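Long-range contacts in O-methyltransferase family 2 (Planctopirus limnophila, PDB 5I2H), which probably transfers a methyl group from S-adenosyl-L-methionine to a hydroxyl oxygen of its substrate, and binds the flavone apigenin: residues 267-272 and 298-303; 294-299 and 358-363. All blocks are in the same frame, centred on the assembly; numbering follows the deposited sequence.

Interaction 1 (267-272 and 298-303); sequences LLSNVL and LIHDVL. With AGI (5,7-dihydroxy-2-(4-hydroxyphenyl)-4H-chromen-4-one), chain C.
Two parallel strands of the Rossmann-like methyltransferase sheet, 265-269 and 296-301, meet here at their C-terminal ends as part of a beta-alpha-beta unit whose crossover is helix 277-289. Leu268 N donates a hydrogen bond to Leu298 O at 2.8 Å, His300 N bonds to Leu268 O, and Asn270 N reaches His300 O at 2.8 Å, just beyond the end of the first strand. On one face Leu267 crosses Leu298 at about a right angle, CD1 resting 3.8 Å from Leu298 CB. Further along this face Ser269 OG and His300 ND1 share a 2.9 Å hydrogen bond near the plane of the imidazole; both side chains extend anti to their own backbone nitrogens (chi1 177° and -177°), which brings the hydroxyl to the ring edge. Thr352 OG1 bonds the other ring nitrogen, NE2, and the two bonds together restrain rotation of the imidazole. On the other face Leu272 CD1 meets Ile299 CD1 at 3.8 Å, with Tyr335 packed on both residues. Where the chain turns away from the sheet, a water donates to Leu268 O and to Asp301 OD2, the latter at 2.8 Å, and accepts from Leu272 N. Asp301 OD1 takes Val302 N and also His273 ND1, and NE2 of that histidine is bonded to apigenin. Asn270 O lies 2.9 Å from apigenin OAD. Through the water and the His273 bond, Asp301 thus links the strand ends to the flavone pocket, a second-shell carboxylate holding the histidine that binds apigenin.

Interaction 2 (294-299 and 358-363); sequences GGRLLI and LILSEK
Main-chain hydrogen bonds carry most of the pairing between Gly294-Ile299 and Leu358-Lys363, antiparallel neighbours in the methyltransferase sheet. Ile299 and Ile359 form a hydrogen-bonded pair, with Ile359 N to Ile299 O at 2.7 Å, and Leu297 and Ser361 form the next. The Leu297 N bond to Ser361 O is the more bent of theirs (141°), its donor standing above the carbonyl plane. Toward the chain terminus, Lys363 N reaches Gly295 O at 2.8 Å and Gly294 N reaches Lys363 O at 3.2 Å. A water also enters the pairing, donating to Leu297 O at 2.7 Å and to Ile359 O, and, in one of two conformers of Ser361, bonding its OG.

Apolar contacts line both faces. Leu298 and Leu360 run side by side, CD2 to CD2 at 3.7 Å, while Leu358 CD1 touches Leu298 CB. On the opposite face Ile299 CG2 approaches Ile359 CD1 at 4.1 Å.

Arg296 and Lys363 find their polar partners outside the pair. Arg296, bent at chi3 (-62°), sets NH1 beside Leu360 CD2, with NE in a salt bridge to Asp265 and NH1 bonded to Pro181 O; Lys363 NZ bonds Thr288 O and Leu291 O. Cohesion across this pair therefore comes from main-chain hydrogen bonds and aliphatic packing, without a salt bridge between the strands.

In the fold
Strand 296-301 is common to both contacts, pairing in parallel with 265-269 in interaction 1 and antiparallel with 357-362 in interaction 2. Together they span the change of direction in the 3-2-1-4-5-7-6 order characteristic of Rossmann-like methyltransferases. Both are buried, but interaction 1 lies about 6 Å from the chain centre and interaction 2 about 17 Å, measured between centres. The inner contact adds buried side-chain polar bonds beside the ligand pocket; the outer one relies on backbone pairing and aliphatic side chains, with partly exposed Glu362 and Lys363 at its end. Leucine packing joins them, Leu268 CD1 lying 4.0 Å from Leu297 CD1, and Leu298 and Ile299 belong to both.

Interaction 1 (267-272 and 298-303)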
loop_
_atom_site.group_PDB
_atom_site.type_symbol
_atom_site.label_atom_id
_atom_site.label_comp_id
_atom_site.label_asym_id
_atom_site.label_seq_id
_atom_site.Cartn_x
_atom_site.Cartn_y
_atom_site.Cartn_z
ATOM N N LEU A 267 -14.701 -8.625 -27.859
ATOM C CA LEU A 267 -13.913 -7.995 -26.801
ATOM C C LEU A 267 -14.160 -8.710 -25.467
ATOM O O LEU A 267 -15.318 -8.908 -25.044
ATOM C CB LEU A 267 -14.287 -6.511 -26.695
ATOM C CG LEU A 267 -13.636 -5.730 -25.541
ATOM C CD1 LEU A 267 -12.093 -5.749 -25.690
ATOM C CD2 LEU A 267 -14.162 -4.290 -25.464
ATOM N N LEU A 268 -13.076 -9.082 -24.810
ATOM C CA LEU A 268 -13.068 -9.601 -23.438
ATOM C C LEU A 268 -12.224 -8.610 -22.647
ATOM O O LEU A 268 -10.990 -8.718 -22.632
ATOM C CB LEU A 268 -12.448 -10.998 -23.353
ATOM C CG LEU A 268 -13.193 -12.072 -24.169
ATOM C CD1 LEU A 268 -12.463 -13.414 -24.208
ATOM C CD2 LEU A 268 -14.650 -12.202 -23.685
ATOM N N SER A 269 -12.864 -7.651 -21.982
ATOM C CA SER A 269 -12.143 -6.583 -21.299
ATOM C C SER A 269 -12.311 -6.806 -19.807
ATOM O O SER A 269 -13.424 -6.719 -19.301
ATOM C CB SER A 269 -12.678 -5.208 -21.731
ATOM O OG SER A 269 -12.010 -4.179 -21.001
ATOM N N ASN A 270 -11.206 -7.086 -19.103
ATOM C CA ASN A 270 -11.248 -7.341 -17.658
ATOM C C ASN A 270 -12.206 -8.469 -17.324
ATOM O O ASN A 270 -12.861 -8.448 -16.276
ATOM C CB ASN A 270 -11.630 -6.072 -16.879
ATOM C CG ASN A 270 -10.612 -4.990 -17.065
ATOM O OD1 ASN A 270 -9.424 -5.224 -16.843
ATOM N ND2 ASN A 270 -11.050 -3.812 -17.549
ATOM N N VAL A 271 -12.277 -9.454 -18.212
ATOM C CA VAL A 271 -13.104 -10.645 -18.028
ATOM C C VAL A 271 -12.249 -11.843 -17.687
ATOM O O VAL A 271 -12.526 -12.556 -16.727
ATOM C CB VAL A 271 -13.960 -10.949 -19.285
ATOM C CG1 VAL A 271 -14.718 -12.325 -19.095
ATOM C CG2 VAL A 271 -14.975 -9.819 -19.591
ATOM N N LEU A 272 -11.210 -12.099 -18.485
ATOM C CA LEU A 272 -10.494 -13.365 -18.329
ATOM C C LEU A 272 -9.802 -13.456 -16.969
ATOM O O LEU A 272 -9.689 -14.549 -16.403
ATOM C CB LEU A 272 -9.486 -13.552 -19.468
ATOM C CG LEU A 272 -10.116 -13.915 -20.815
ATOM C CD1 LEU A 272 -9.104 -13.911 -21.929
ATOM C CD2 LEU A 272 -10.855 -15.238 -20.772
ATOM N N LEU A 298 -10.263 -9.637 -29.189
ATOM C CA LEU A 298 -9.637 -8.514 -28.486
ATOM C C LEU A 298 -9.651 -8.835 -27.003
ATOM O O LEU A 298 -10.720 -8.851 -26.374
ATOM C CB LEU A 298 -10.390 -7.214 -28.757
ATOM C CG LEU A 298 -10.634 -6.898 -30.242
ATOM C CD1 LEU A 298 -11.585 -5.685 -30.359
ATOM C CD2 LEU A 298 -9.383 -6.754 -31.104
ATOM N N ILE A 299 -8.478 -9.089 -26.432
ATOM C CA ILE A 299 -8.372 -9.300 -24.987
ATOM C C ILE A 299 -7.803 -8.020 -24.403
ATOM O O ILE A 299 -6.728 -7.572 -24.824
ATOM C CB ILE A 299 -7.482 -10.516 -24.654
ATOM C CG1 ILE A 299 -8.169 -11.810 -25.112
ATOM C CG2 ILE A 299 -7.177 -10.569 -23.166
ATOM C CD1 ILE A 299 -7.227 -13.018 -25.082
ATOM N N HIS A 300 -8.522 -7.414 -23.452
ATOM C CA HIS A 300 -8.071 -6.175 -22.826
ATOM C C HIS A 300 -7.906 -6.452 -21.342
ATOM O O HIS A 300 -8.883 -6.749 -20.658
ATOM C CB HIS A 300 -9.063 -5.039 -23.083
ATOM C CG HIS A 300 -8.635 -3.713 -22.533
ATOM N ND1 HIS A 300 -9.450 -2.968 -21.708
ATOM C CD2 HIS A 300 -7.489 -2.993 -22.684
ATOM C CE1 HIS A 300 -8.826 -1.846 -21.371
ATOM N NE2 HIS A 300 -7.641 -1.837 -21.949
ATOM N N ASP A 301 -6.668 -6.417 -20.848
ATOM C CA ASP A 301 -6.462 -6.837 -19.471
ATOM C C ASP A 301 -5.117 -6.295 -19.014
ATOM O O ASP A 301 -4.419 -5.593 -19.764
ATOM C CB ASP A 301 -6.561 -8.378 -19.352
ATOM C CG ASP A 301 -7.210 -8.803 -18.051
ATOM O OD1 ASP A 301 -6.608 -8.515 -16.994
ATOM O OD2 ASP A 301 -8.334 -9.352 -18.086
ATOM N N VAL A 302 -4.791 -6.564 -17.755
ATOM C CA VAL A 302 -3.474 -6.198 -17.249
ATOM C C VAL A 302 -2.529 -7.365 -17.525
ATOM O O VAL A 302 -2.976 -8.472 -17.873
ATOM C CB VAL A 302 -3.516 -5.840 -15.750
ATOM C CG1 VAL A 302 -4.355 -4.578 -15.541
ATOM C CG2 VAL A 302 -4.041 -7.053 -14.898
ATOM N N LEU A 303 -1.226 -7.135 -17.384
ATOM C CA LEU A 303 -0.235 -8.175 -17.662
ATOM C C LEU A 303 0.792 -8.283 -16.546
ATOM O O LEU A 303 1.451 -7.292 -16.212
ATOM C CB LEU A 303 0.499 -7.900 -18.966
ATOM C CG LEU A 303 -0.378 -7.904 -20.215
ATOM C CD1 LEU A 303 0.477 -7.404 -21.427
ATOM C CD2 LEU A 303 -0.997 -9.276 -20.475
HETATM C CAG AGI C . -15.746 -6.482 -6.932
HETATM C CAE AGI C . -16.425 -6.460 -5.718
HETATM C CAM AGI C . -17.282 -7.511 -5.405
HETATM O OAB AGI C . -17.934 -7.471 -4.206
HETATM C CAF AGI C . -17.462 -8.578 -6.302
HETATM C CAH AGI C . -16.777 -8.601 -7.522
HETATM C CAP AGI C . -15.919 -7.542 -7.829
HETATM C CAQ AGI C . -15.133 -7.443 -9.088
HETATM O OAL AGI C . -14.164 -6.468 -9.032
HETATM C CAJ AGI C . -15.334 -8.239 -10.230
HETATM C CAR AGI C . -14.519 -8.051 -11.363
HETATM O OAA AGI C . -14.698 -8.739 -12.398
HETATM C CAT AGI C . -13.451 -6.984 -11.324
HETATM C CAS AGI C . -13.320 -6.203 -10.072
HETATM C CAK AGI C . -12.363 -5.211 -9.944
HETATM C CAN AGI C . -11.512 -4.937 -10.997
HETATM O OAC AGI C . -10.610 -3.943 -10.817
HETATM C CAI AGI C . -11.580 -5.628 -12.216
HETATM C CAO AGI C . -12.503 -6.637 -12.435
HETATM O OAD AGI C . -12.509 -7.260 -13.629
HETATM O O HOH W 1 -10.085 -10.038 -20.181
#

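Interaction 2 (294-299 and 358-363)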
loop_
_atom_site.group_PDB
_atom_site.type_symbol
_atom_site.label_atom_id
_atom_site.label_comp_id
_atom_site.label_asym_id
_atom_site.label_seq_id
_atom_site.Cartn_x
_atom_site.Cartn_y
_atom_site.Cartn_z
ATOM N N GLY A 294 -10.743 -13.601 -40.507
ATOM C CA GLY A 294 -10.434 -12.198 -40.356
ATOM C C GLY A 294 -11.129 -11.542 -39.185
ATOM O O GLY A 294 -10.862 -10.357 -38.896
ATOM N N GLY A 295 -12.012 -12.262 -38.498
ATOM C CA GLY A 295 -12.481 -11.790 -37.211
ATOM C C GLY A 295 -11.338 -11.670 -36.215
ATOM O O GLY A 295 -10.274 -12.272 -36.364
ATOM N N ARG A 296 -11.551 -10.869 -35.183
ATOM C CA ARG A 296 -10.544 -10.653 -34.150
ATOM C C ARG A 296 -11.078 -10.982 -32.772
ATOM O O ARG A 296 -12.228 -10.677 -32.449
ATOM C CB ARG A 296 -10.033 -9.203 -34.159
ATOM C CG ARG A 296 -9.411 -8.857 -35.531
ATOM C CD ARG A 296 -8.909 -7.418 -35.572
ATOM N NE ARG A 296 -9.979 -6.417 -35.385
ATOM C CZ ARG A 296 -9.775 -5.104 -35.401
ATOM N NH1 ARG A 296 -8.540 -4.642 -35.582
ATOM N NH2 ARG A 296 -10.794 -4.261 -35.240
ATOM N N LEU A 297 -10.215 -11.567 -31.951
ATOM C CA LEU A 297 -10.437 -11.633 -30.526
ATOM C C LEU A 297 -9.597 -10.533 -29.890
ATOM O O LEU A 297 -8.367 -10.492 -30.062
ATOM C CB LEU A 297 -10.089 -13.017 -29.967
ATOM C CG LEU A 297 -10.281 -13.161 -28.461
ATOM C CD1 LEU A 297 -11.774 -13.107 -28.143
ATOM C CD2 LEU A 297 -9.641 -14.469 -27.994
ATOM N N LEU A 298 -10.263 -9.637 -29.189
ATOM C CA LEU A 298 -9.637 -8.514 -28.486
ATOM C C LEU A 298 -9.651 -8.835 -27.003
ATOM O O LEU A 298 -10.720 -8.851 -26.374
ATOM C CB LEU A 298 -10.390 -7.214 -28.757
ATOM C CG LEU A 298 -10.634 -6.898 -30.242
ATOM C CD1 LEU A 298 -11.585 -5.685 -30.359
ATOM C CD2 LEU A 298 -9.383 -6.754 -31.104
ATOM N N ILE A 299 -8.478 -9.089 -26.432
ATOM C CA ILE A 299 -8.372 -9.300 -24.987
ATOM C C ILE A 299 -7.803 -8.020 -24.403
ATOM O O ILE A 299 -6.728 -7.572 -24.824
ATOM C CB ILE A 299 -7.482 -10.516 -24.654
ATOM C CG1 ILE A 299 -8.169 -11.810 -25.112
ATOM C CG2 ILE A 299 -7.177 -10.569 -23.166
ATOM C CD1 ILE A 299 -7.227 -13.018 -25.082
ATOM N N LEU A 358 -4.131 -4.080 -24.811
ATOM C CA LEU A 358 -5.008 -4.680 -25.810
ATOM C C LEU A 358 -4.193 -5.750 -26.525
ATOM O O LEU A 358 -3.209 -5.439 -27.216
ATOM C CB LEU A 358 -5.531 -3.624 -26.786
ATOM C CG LEU A 358 -6.214 -4.170 -28.045
ATOM C CD1 LEU A 358 -7.423 -5.097 -27.737
ATOM C CD2 LEU A 358 -6.621 -2.995 -28.962
ATOM N N ILE A 359 -4.575 -7.006 -26.328
ATOM C CA ILE A 359 -3.954 -8.133 -27.009
ATOM C C ILE A 359 -4.836 -8.478 -28.199
ATOM O O ILE A 359 -5.985 -8.892 -28.024
ATOM C CB ILE A 359 -3.807 -9.335 -26.063
ATOM C CG1 ILE A 359 -3.043 -8.945 -24.801
ATOM C CG2 ILE A 359 -3.173 -10.560 -26.774
ATOM C CD1 ILE A 359 -3.173 -10.056 -23.753
ATOM N N LEU A 360 -4.295 -8.340 -29.405
ATOM C CA LEU A 360 -5.032 -8.546 -30.643
ATOM C C LEU A 360 -4.648 -9.882 -31.265
ATOM O O LEU A 360 -3.455 -10.181 -31.386
ATOM C CB LEU A 360 -4.736 -7.421 -31.636
ATOM C CG LEU A 360 -5.344 -6.072 -31.354
ATOM C CD1 LEU A 360 -4.233 -5.120 -31.082
ATOM C CD2 LEU A 360 -6.126 -5.652 -32.583
ATOM N N SER A 361 -5.659 -10.676 -31.632
ATOM C CA SER A 361 -5.466 -11.936 -32.336
ATOM C C SER A 361 -6.511 -12.053 -33.438
ATOM O O SER A 361 -7.572 -11.420 -33.387
ATOM C CB SER A 361 -5.559 -13.131 -31.389
ATOM O OG SER A 361 -4.680 -12.974 -30.292
ATOM N N GLU A 362 -6.202 -12.880 -34.440
ATOM C CA GLU A 362 -6.992 -12.933 -35.662
ATOM C C GLU A 362 -7.411 -14.367 -35.971
ATOM O O GLU A 362 -6.612 -15.299 -35.852
ATOM C CB GLU A 362 -6.205 -12.340 -36.846
ATOM C CG GLU A 362 -7.039 -12.154 -38.098
ATOM C CD GLU A 362 -6.282 -11.476 -39.237
ATOM O OE1 GLU A 362 -5.594 -10.459 -38.998
ATOM O OE2 GLU A 362 -6.376 -11.959 -40.377
ATOM N N LYS A 363 -8.671 -14.534 -36.366
ATOM C CA LYS A 363 -9.182 -15.850 -36.724
ATOM C C LYS A 363 -8.580 -16.256 -38.055
ATOM O O LYS A 363 -8.637 -15.490 -39.028
ATOM C CB LYS A 363 -10.708 -15.828 -36.839
ATOM C CG LYS A 363 -11.321 -17.170 -37.282
ATOM C CD LYS A 363 -11.483 -18.083 -36.064
ATOM C CE LYS A 363 -12.179 -19.362 -36.396
ATOM N NZ LYS A 363 -13.647 -19.310 -36.175
HETATM O O HOH W 2 -6.547 -11.720 -28.465
#